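Local coordinates for hydroxyethylphosphonate dioxygenase (Streptomyces albus, PDB 6B9R), which probably uses a mononuclear iron centre and dioxygen to cleave the carbon-carbon bond of 2-hydroxyethylphosphonate, giving hydroxymethylphosphonate, at residues D81-M89 / V377-Y386; S128-D136 / S191-E199. All coordinates share one frame; numbering follows the deposited sequence.

Interaction 1 (D81-M89 / V377-Y386)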
loop_
_atom_site.group_PDB
_atom_site.type_symbol
_atom_site.label_atom_id
_atom_site.label_comp_id
_atom_site.label_asym_id
_atom_site.label_seq_id
_atom_site.Cartn_x
_atom_site.Cartn_y
_atom_site.Cartn_z
ATOM N N ASP A 81 17.150 10.637 3.978
ATOM C CA ASP A 81 17.642 11.980 4.260
ATOM C C ASP A 81 17.335 12.408 5.694
ATOM O O ASP A 81 17.445 13.593 6.009
ATOM C CB ASP A 81 17.076 12.985 3.242
ATOM C CG ASP A 81 15.560 13.005 3.203
ATOM O OD1 ASP A 81 14.935 12.605 4.202
ATOM O OD2 ASP A 81 14.991 13.422 2.166
ATOM N N THR A 82 16.966 11.461 6.562
ATOM C CA THR A 82 16.697 11.714 7.979
ATOM C C THR A 82 17.528 10.753 8.833
ATOM O O THR A 82 16.986 9.906 9.553
ATOM C CB THR A 82 15.207 11.553 8.268
ATOM O OG1 THR A 82 14.445 12.144 7.203
ATOM C CG2 THR A 82 14.835 12.230 9.576
ATOM N N PRO A 83 18.861 10.857 8.770
ATOM C CA PRO A 83 19.713 9.814 9.382
ATOM C C PRO A 83 19.627 9.738 10.896
ATOM O O PRO A 83 19.926 8.675 11.450
ATOM C CB PRO A 83 21.128 10.205 8.932
ATOM C CG PRO A 83 21.045 11.678 8.679
ATOM C CD PRO A 83 19.665 11.883 8.082
ATOM N N GLN A 84 19.243 10.818 11.580
ATOM C CA GLN A 84 19.044 10.785 13.028
ATOM C C GLN A 84 17.603 10.470 13.431
ATOM O O GLN A 84 17.297 10.456 14.631
ATOM C CB GLN A 84 19.489 12.122 13.641
ATOM C CG GLN A 84 20.952 12.469 13.296
ATOM C CD GLN A 84 21.444 13.736 13.973
ATOM O OE1 GLN A 84 20.657 14.595 14.364
ATOM N NE2 GLN A 84 22.762 13.851 14.123
ATOM N N GLY A 85 16.711 10.209 12.469
ATOM C CA GLY A 85 15.344 9.850 12.760
ATOM C C GLY A 85 14.424 11.041 12.943
ATOM O O GLY A 85 13.196 10.887 12.899
ATOM N N LEU A 86 14.996 12.217 13.147
ATOM C CA LEU A 86 14.287 13.483 13.221
ATOM C C LEU A 86 15.200 14.503 12.559
ATOM O O LEU A 86 16.420 14.445 12.726
ATOM C CB LEU A 86 13.974 13.872 14.681
ATOM C CG LEU A 86 13.079 15.089 14.976
ATOM C CD1 LEU A 86 12.276 14.925 16.293
ATOM C CD2 LEU A 86 13.901 16.386 15.035
ATOM N N ARG A 87 14.627 15.402 11.769
ATOM C CA ARG A 87 15.423 16.465 11.172
ATOM C C ARG A 87 14.654 17.776 11.244
ATOM O O ARG A 87 13.447 17.810 10.992
ATOM C CB ARG A 87 15.797 16.150 9.719
ATOM C CG ARG A 87 16.549 17.279 9.028
ATOM C CD ARG A 87 17.047 16.880 7.630
ATOM N NE ARG A 87 16.198 15.885 6.966
ATOM C CZ ARG A 87 15.060 16.153 6.329
ATOM N NH1 ARG A 87 14.591 17.395 6.262
ATOM N NH2 ARG A 87 14.384 15.168 5.758
ATOM N N MET A 88 15.360 18.848 11.589
ATOM C CA MET A 88 14.763 20.168 11.685
ATOM C C MET A 88 15.082 20.971 10.436
ATOM O O MET A 88 16.131 20.793 9.809
ATOM C CB MET A 88 15.265 20.916 12.927
ATOM C CG MET A 88 15.062 20.119 14.194
ATOM S SD MET A 88 15.708 20.914 15.680
ATOM C CE MET A 88 15.070 19.739 16.874
ATOM N N MET A 89 14.169 21.870 10.095
ATOM C CA MET A 89 14.378 22.856 9.050
ATOM C C MET A 89 14.193 24.246 9.644
ATOM O O MET A 89 13.286 24.463 10.455
ATOM C CB MET A 89 13.402 22.631 7.905
ATOM C CG MET A 89 13.643 23.557 6.731
ATOM S SD MET A 89 12.520 23.177 5.387
ATOM C CE MET A 89 13.098 24.381 4.191
ATOM N N VAL A 377 13.680 19.697 21.820
ATOM C CA VAL A 377 13.260 18.354 21.438
ATOM C C VAL A 377 14.376 17.392 21.804
ATOM O O VAL A 377 15.551 17.669 21.537
ATOM C CB VAL A 377 12.932 18.259 19.934
ATOM C CG1 VAL A 377 12.316 16.901 19.610
ATOM C CG2 VAL A 377 11.991 19.395 19.511
ATOM N N ARG A 378 14.014 16.275 22.427
ATOM C CA ARG A 378 14.984 15.253 22.795
ATOM C C ARG A 378 14.463 13.914 22.300
ATOM O O ARG A 378 13.296 13.585 22.523
ATOM C CB ARG A 378 15.218 15.239 24.308
ATOM C CG ARG A 378 15.696 16.589 24.824
ATOM C CD ARG A 378 15.889 16.597 26.326
ATOM N NE ARG A 378 16.480 17.848 26.791
ATOM C CZ ARG A 378 15.792 18.967 27.014
ATOM N NH1 ARG A 378 14.477 19.003 26.809
ATOM N NH2 ARG A 378 16.420 20.052 27.442
ATOM N N TRP A 379 15.298 13.159 21.600
ATOM C CA TRP A 379 14.772 11.956 20.986
ATOM C C TRP A 379 15.854 10.892 20.952
ATOM O O TRP A 379 17.037 11.164 21.164
ATOM C CB TRP A 379 14.200 12.260 19.588
ATOM C CG TRP A 379 15.187 12.513 18.485
ATOM C CD1 TRP A 379 15.639 11.598 17.578
ATOM C CD2 TRP A 379 15.809 13.763 18.140
ATOM N NE1 TRP A 379 16.513 12.193 16.701
ATOM C CE2 TRP A 379 16.637 13.518 17.020
ATOM C CE3 TRP A 379 15.757 15.059 18.673
ATOM C CZ2 TRP A 379 17.409 14.516 16.418
ATOM C CZ3 TRP A 379 16.525 16.056 18.076
ATOM C CH2 TRP A 379 17.338 15.775 16.954
ATOM N N ARG A 380 15.418 9.664 20.696
ATOM C CA ARG A 380 16.306 8.521 20.583
ATOM C C ARG A 380 16.069 7.835 19.244
ATOM O O ARG A 380 14.956 7.842 18.715
ATOM C CB ARG A 380 16.091 7.532 21.735
ATOM N N TYR A 381 17.128 7.240 18.705
ATOM C CA TYR A 381 17.028 6.509 17.445
ATOM C C TYR A 381 18.242 5.611 17.326
ATOM O O TYR A 381 19.372 6.100 17.383
ATOM C CB TYR A 381 16.961 7.458 16.238
ATOM C CG TYR A 381 16.899 6.781 14.879
ATOM C CD1 TYR A 381 15.983 5.760 14.617
ATOM C CD2 TYR A 381 17.731 7.195 13.842
ATOM C CE1 TYR A 381 15.913 5.152 13.356
ATOM C CE2 TYR A 381 17.668 6.605 12.584
ATOM C CZ TYR A 381 16.756 5.589 12.342
ATOM O OH TYR A 381 16.704 5.015 11.088
ATOM N N ASN A 382 17.997 4.313 17.146
ATOM C CA ASN A 382 19.048 3.314 16.928
ATOM C C ASN A 382 20.152 3.418 17.982
ATOM O O ASN A 382 21.340 3.507 17.669
ATOM C CB ASN A 382 19.629 3.426 15.519
ATOM C CG ASN A 382 18.691 2.887 14.457
ATOM O OD1 ASN A 382 17.800 2.083 14.744
ATOM N ND2 ASN A 382 18.885 3.329 13.221
ATOM N N GLY A 383 19.747 3.428 19.247
ATOM C CA GLY A 383 20.694 3.422 20.343
ATOM C C GLY A 383 21.424 4.719 20.607
ATOM O O GLY A 383 22.308 4.741 21.474
ATOM N N GLU A 384 21.105 5.797 19.898
ATOM C CA GLU A 384 21.678 7.103 20.179
ATOM C C GLU A 384 20.589 8.037 20.693
ATOM O O GLU A 384 19.421 7.903 20.328
ATOM C CB GLU A 384 22.332 7.708 18.930
ATOM C CG GLU A 384 23.446 6.853 18.319
ATOM C CD GLU A 384 24.679 6.750 19.210
ATOM O OE1 GLU A 384 25.112 7.794 19.750
ATOM O OE2 GLU A 384 25.205 5.626 19.376
ATOM N N GLN A 385 20.981 8.965 21.565
ATOM C CA GLN A 385 20.127 10.055 22.017
ATOM C C GLN A 385 20.575 11.348 21.359
ATOM O O GLN A 385 21.777 11.596 21.215
ATOM C CB GLN A 385 20.188 10.245 23.536
ATOM C CG GLN A 385 19.733 9.075 24.362
ATOM C CD GLN A 385 19.677 9.423 25.838
ATOM O OE1 GLN A 385 19.128 10.457 26.228
ATOM N NE2 GLN A 385 20.263 8.567 26.668
ATOM N N TYR A 386 19.610 12.177 20.984
ATOM C CA TYR A 386 19.878 13.449 20.332
ATOM C C TYR A 386 19.034 14.529 20.991
ATOM O O TYR A 386 18.071 14.242 21.705
ATOM C CB TYR A 386 19.561 13.399 18.829
ATOM C CG TYR A 386 20.235 12.295 18.048
ATOM C CD1 TYR A 386 19.647 11.044 17.925
ATOM C CD2 TYR A 386 21.438 12.521 17.387
ATOM C CE1 TYR A 386 20.257 10.037 17.183
ATOM C CE2 TYR A 386 22.056 11.521 16.653
ATOM C CZ TYR A 386 21.461 10.289 16.552
ATOM O OH TYR A 386 22.072 9.301 15.818
HETATM O O HOH W 1 15.974 7.301 8.955
#
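Trp379 turns its CG into the crowded position between its backbone N and carbonyl carbon (chi1 74°), which lays the indole flat beneath Leu86 with its NE1 corner facing the turn before strand 86-89. Leu86 in turn holds CG opposite its own backbone N (chi1 -173°), and its two methyls fork: CD2 drops over the benzo ring, while CD1 runs on to Val377 CG1 at 3.9 Å.

The indole is thereby sandwiched. Leu86 CB presses on one face, 3.6 Å from Trp379 CE2, in a CH-pi contact centred near the five-membered ring, and Tyr386 CB backs the other. At the indole edge, Trp379 NE1 donates to Gln84 O over 2.8 Å at 158°; Gln84 O lies in the indole plane, yet NE1 stands well above the plane of that carbonyl. A leucine in place of Trp379 would probably leave the Gln84 carbonyl without this donor and open a gap between Leu86 and Tyr386.

Two tyrosines extend the aromatic face. Gln84 CB sits 4.0 Å from the centroid of Tyr386, its extended chain running on across the ring. Gly85 CA lies over Tyr381, where a side chain would strike the ring, and Pro83 O meets the edge at Tyr381 CE2, 3.3 Å away. The Tyr381 hydroxyl bonds to Phe223 O of the second subunit, and a water links it to Thr82 O. Farther along, Met88 CE closes on Val377 CB at 4.0 Å.

With the axes of strands 86-89 and 377-381 9.6 Å apart, this is face-to-face sheet packing: a hairpin, closed by the type I' turn Tyr381-Glu384, lies against the edge strand of a second sheet, as in the beta sandwich of a cupin domain.

Interaction 2 (S128-D136 / S191-E199). With 2HE ((2-hydroxyethyl)phosphonic acid), chain F.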
loop_
_atom_site.group_PDB
_atom_site.type_symbol
_atom_site.label_atom_id
_atom_site.label_comp_id
_atom_site.label_asym_id
_atom_site.label_seq_id
_atom_site.Cartn_x
_atom_site.Cartn_y
_atom_site.Cartn_z
ATOM N N SER A 128 1.408 32.642 2.505
ATOM C CA SER A 128 0.758 33.874 2.925
ATOM C C SER A 128 -0.251 34.307 1.874
ATOM O O SER A 128 0.015 34.244 0.673
ATOM C CB SER A 128 1.771 34.991 3.164
ATOM O OG SER A 128 2.350 35.404 1.949
ATOM N N MET A 129 -1.414 34.756 2.337
ATOM C CA MET A 129 -2.424 35.292 1.437
ATOM C C MET A 129 -2.048 36.719 1.067
ATOM O O MET A 129 -1.978 37.591 1.940
ATOM C CB MET A 129 -3.798 35.242 2.095
ATOM C CG MET A 129 -4.468 33.877 2.051
ATOM S SD MET A 129 -3.665 32.640 3.099
ATOM C CE MET A 129 -2.788 31.654 1.877
ATOM N N LEU A 130 -1.794 36.960 -0.218
ATOM C CA LEU A 130 -1.434 38.295 -0.679
ATOM C C LEU A 130 -2.599 39.044 -1.313
ATOM O O LEU A 130 -2.449 40.227 -1.630
ATOM C CB LEU A 130 -0.278 38.221 -1.684
ATOM C CG LEU A 130 0.956 37.428 -1.260
ATOM C CD1 LEU A 130 1.988 37.381 -2.399
ATOM C CD2 LEU A 130 1.549 38.005 0.019
ATOM N N ARG A 131 -3.735 38.384 -1.525
ATOM C CA ARG A 131 -4.910 39.014 -2.115
ATOM C C ARG A 131 -5.884 39.348 -0.991
ATOM O O ARG A 131 -6.276 38.464 -0.220
ATOM C CB ARG A 131 -5.565 38.103 -3.156
ATOM C CG ARG A 131 -6.807 38.682 -3.828
ATOM C CD ARG A 131 -6.505 39.969 -4.602
ATOM N NE ARG A 131 -5.401 39.827 -5.556
ATOM C CZ ARG A 131 -5.517 39.293 -6.770
ATOM N NH1 ARG A 131 -6.688 38.828 -7.188
ATOM N NH2 ARG A 131 -4.455 39.212 -7.567
ATOM N N VAL A 132 -6.283 40.615 -0.914
ATOM C CA VAL A 132 -7.152 41.121 0.145
ATOM C C VAL A 132 -8.542 41.356 -0.430
ATOM O O VAL A 132 -8.686 42.022 -1.463
ATOM C CB VAL A 132 -6.590 42.418 0.749
ATOM C CG1 VAL A 132 -7.623 43.075 1.653
ATOM C CG2 VAL A 132 -5.308 42.133 1.515
ATOM N N VAL A 133 -9.563 40.815 0.234
ATOM C CA VAL A 133 -10.939 40.985 -0.203
ATOM C C VAL A 133 -11.692 41.813 0.835
ATOM O O VAL A 133 -11.291 41.932 1.998
ATOM C CB VAL A 133 -11.658 39.644 -0.435
ATOM C CG1 VAL A 133 -11.005 38.866 -1.586
ATOM C CG2 VAL A 133 -11.698 38.840 0.866
ATOM N N GLU A 134 -12.818 42.372 0.401
ATOM C CA GLU A 134 -13.660 43.192 1.259
ATOM C C GLU A 134 -15.010 42.556 1.559
ATOM O O GLU A 134 -15.841 43.182 2.231
ATOM C CB GLU A 134 -13.862 44.576 0.628
ATOM C CG GLU A 134 -12.582 45.389 0.543
ATOM C CD GLU A 134 -12.815 46.808 0.076
ATOM O OE1 GLU A 134 -13.647 47.015 -0.835
ATOM O OE2 GLU A 134 -12.164 47.720 0.628
ATOM N N ASP A 135 -15.260 41.343 1.077
ATOM C CA ASP A 135 -16.464 40.605 1.430
ATOM C C ASP A 135 -16.123 39.124 1.474
ATOM O O ASP A 135 -15.008 38.713 1.144
ATOM C CB ASP A 135 -17.622 40.879 0.457
ATOM C CG ASP A 135 -17.287 40.530 -0.989
ATOM O OD1 ASP A 135 -16.733 39.434 -1.255
ATOM O OD2 ASP A 135 -17.601 41.358 -1.873
ATOM N N ASP A 136 -17.103 38.318 1.875
ATOM C CA ASP A 136 -16.961 36.869 1.908
ATOM C C ASP A 136 -17.799 36.203 0.821
ATOM O O ASP A 136 -18.325 35.108 1.018
ATOM C CB ASP A 136 -17.317 36.336 3.291
ATOM C CG ASP A 136 -16.619 37.109 4.404
ATOM O OD1 ASP A 136 -15.498 37.608 4.167
ATOM O OD2 ASP A 136 -17.195 37.240 5.506
ATOM N N SER A 191 -9.283 28.062 -2.829
ATOM C CA SER A 191 -8.514 29.301 -2.834
ATOM C C SER A 191 -8.504 29.894 -1.431
ATOM O O SER A 191 -9.270 29.483 -0.554
ATOM C CB SER A 191 -9.078 30.309 -3.839
ATOM O OG SER A 191 -8.171 31.385 -4.039
ATOM N N PHE A 192 -7.621 30.878 -1.233
ATOM C CA PHE A 192 -7.501 31.596 0.032
ATOM C C PHE A 192 -7.255 33.073 -0.235
ATOM O O PHE A 192 -6.482 33.427 -1.129
ATOM C CB PHE A 192 -6.346 31.081 0.897
ATOM C CG PHE A 192 -6.346 29.608 1.108
ATOM C CD1 PHE A 192 -5.713 28.769 0.196
ATOM C CD2 PHE A 192 -6.947 29.053 2.228
ATOM C CE1 PHE A 192 -5.680 27.390 0.388
ATOM C CE2 PHE A 192 -6.913 27.665 2.436
ATOM C CZ PHE A 192 -6.284 26.838 1.505
ATOM N N THR A 193 -7.913 33.932 0.546
ATOM C CA THR A 193 -7.675 35.369 0.535
ATOM C C THR A 193 -7.563 35.866 1.973
ATOM O O THR A 193 -7.864 35.143 2.926
ATOM C CB THR A 193 -8.804 36.131 -0.176
ATOM O OG1 THR A 193 -10.020 35.942 0.552
ATOM C CG2 THR A 193 -8.995 35.633 -1.609
ATOM N N ALA A 194 -7.142 37.122 2.130
ATOM C CA ALA A 194 -7.110 37.784 3.431
ATOM C C ALA A 194 -8.271 38.765 3.525
ATOM O O ALA A 194 -8.526 39.518 2.580
ATOM C CB ALA A 194 -5.788 38.526 3.654
ATOM N N ARG A 195 -8.963 38.762 4.665
ATOM C CA ARG A 195 -10.020 39.739 4.905
ATOM C C ARG A 195 -9.478 41.106 5.287
ATOM O O ARG A 195 -10.249 42.070 5.330
ATOM C CB ARG A 195 -10.967 39.254 6.012
ATOM C CG ARG A 195 -11.865 38.113 5.584
ATOM C CD ARG A 195 -12.998 37.864 6.573
ATOM N NE ARG A 195 -12.528 37.618 7.935
ATOM C CZ ARG A 195 -11.981 36.477 8.348
ATOM N NH1 ARG A 195 -11.594 36.348 9.611
ATOM N NH2 ARG A 195 -11.797 35.466 7.494
ATOM N N SER A 196 -8.189 41.213 5.576
ATOM C CA SER A 196 -7.617 42.474 6.008
ATOM C C SER A 196 -6.176 42.552 5.538
ATOM O O SER A 196 -5.488 41.535 5.426
ATOM C CB SER A 196 -7.693 42.631 7.534
ATOM O OG SER A 196 -6.886 43.707 7.973
ATOM N N ALA A 197 -5.727 43.771 5.261
ATOM C CA ALA A 197 -4.325 44.018 4.963
ATOM C C ALA A 197 -3.523 44.382 6.204
ATOM O O ALA A 197 -2.325 44.664 6.089
ATOM C CB ALA A 197 -4.198 45.131 3.920
ATOM N N ASP A 198 -4.143 44.355 7.383
ATOM C CA ASP A 198 -3.553 44.941 8.580
ATOM C C ASP A 198 -2.858 43.942 9.493
ATOM O O ASP A 198 -1.981 44.347 10.265
ATOM C CB ASP A 198 -4.629 45.679 9.383
ATOM C CG ASP A 198 -5.243 46.822 8.606
ATOM O OD1 ASP A 198 -4.533 47.403 7.756
ATOM O OD2 ASP A 198 -6.431 47.134 8.840
ATOM N N GLU A 199 -3.221 42.669 9.447
ATOM C CA GLU A 199 -2.621 41.673 10.317
ATOM C C GLU A 199 -2.146 40.488 9.493
ATOM O O GLU A 199 -2.583 40.300 8.352
ATOM C CB GLU A 199 -3.611 41.212 11.399
ATOM C CG GLU A 199 -5.019 40.998 10.914
ATOM C CD GLU A 199 -5.926 40.496 12.017
ATOM O OE1 GLU A 199 -5.463 39.669 12.834
ATOM O OE2 GLU A 199 -7.093 40.935 12.069
HETATM O O3 2HE F . -3.032 24.841 -3.679
HETATM P P 2HE F . -2.755 26.277 -3.949
HETATM O O1 2HE F . -3.710 26.819 -5.125
HETATM O O2 2HE F . -1.208 26.514 -4.353
HETATM C CA 2HE F . -3.130 27.137 -2.404
HETATM C CB 2HE F . -2.641 26.248 -1.264
HETATM O O4 2HE F . -3.546 25.160 -1.017
HETATM O O HOH W 2 -4.347 35.291 -1.394
#
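Phe192 CB lies 3.6 Å from Met129 CG; beyond CG the methionine bends at chi2 and chi3, which keeps SD and CE beside that CB and sets the sulfur obliquely to the ring, a Met-aromatic contact. The ring itself leads away into the substrate pocket, its edge carrying CE1 to 3.4 Å from O4 of the bound 2-hydroxyethylphosphonate. A water donates to Phe192 O and accepts from Arg131 N. Thr193 crosses Val133 at about a right angle, OG1 lying 3.4 Å from Val133 CG2 while bonding to Tyr164 OH.

Ala194 carries both main-chain bonds of the contact: its N donates to Arg131 O at 2.8 Å, almost straight at 176°, and its O accepts from Val133 N at 2.9 Å, making a single parallel bridge centred on Val132. Arg195 lays its CD 3.5 Å from Asp136 OD1 but sends its guanidinium to Met176 O and Asn162 OD1, while that carboxylate oxygen takes Asn162 ND2. Past Ser196, Ala197 CB touches Val132 CG2.

The bridge thus joins the exit of strand 123-129 to the end of strand 190-194, with strand 161-167 flanking the latter and strand 106-113 beside Ser128, Leu130 and Arg131.

Both contacts are partly buried, and each brings a seven-stranded sheet together with a three-stranded one, yet no strand is shared and their centres lie 39 Å apart. Interaction 2 is nested along the chain inside the loop closed by interaction 1. The chemistry follows the place: in 81-89 / 377-386, faces of two sheets meet through aromatic and aliphatic side chains, with one indole hydrogen bond and none between backbones, whereas 128-136 / 191-199 is stitched mainly by two main-chain bonds between the last residue of strand 190-194 and the loop that follows strand 123-129. Interaction 1 borders the second subunit; interaction 2 reaches from an exposed turn at Ala197 inward to the phosphonate pocket.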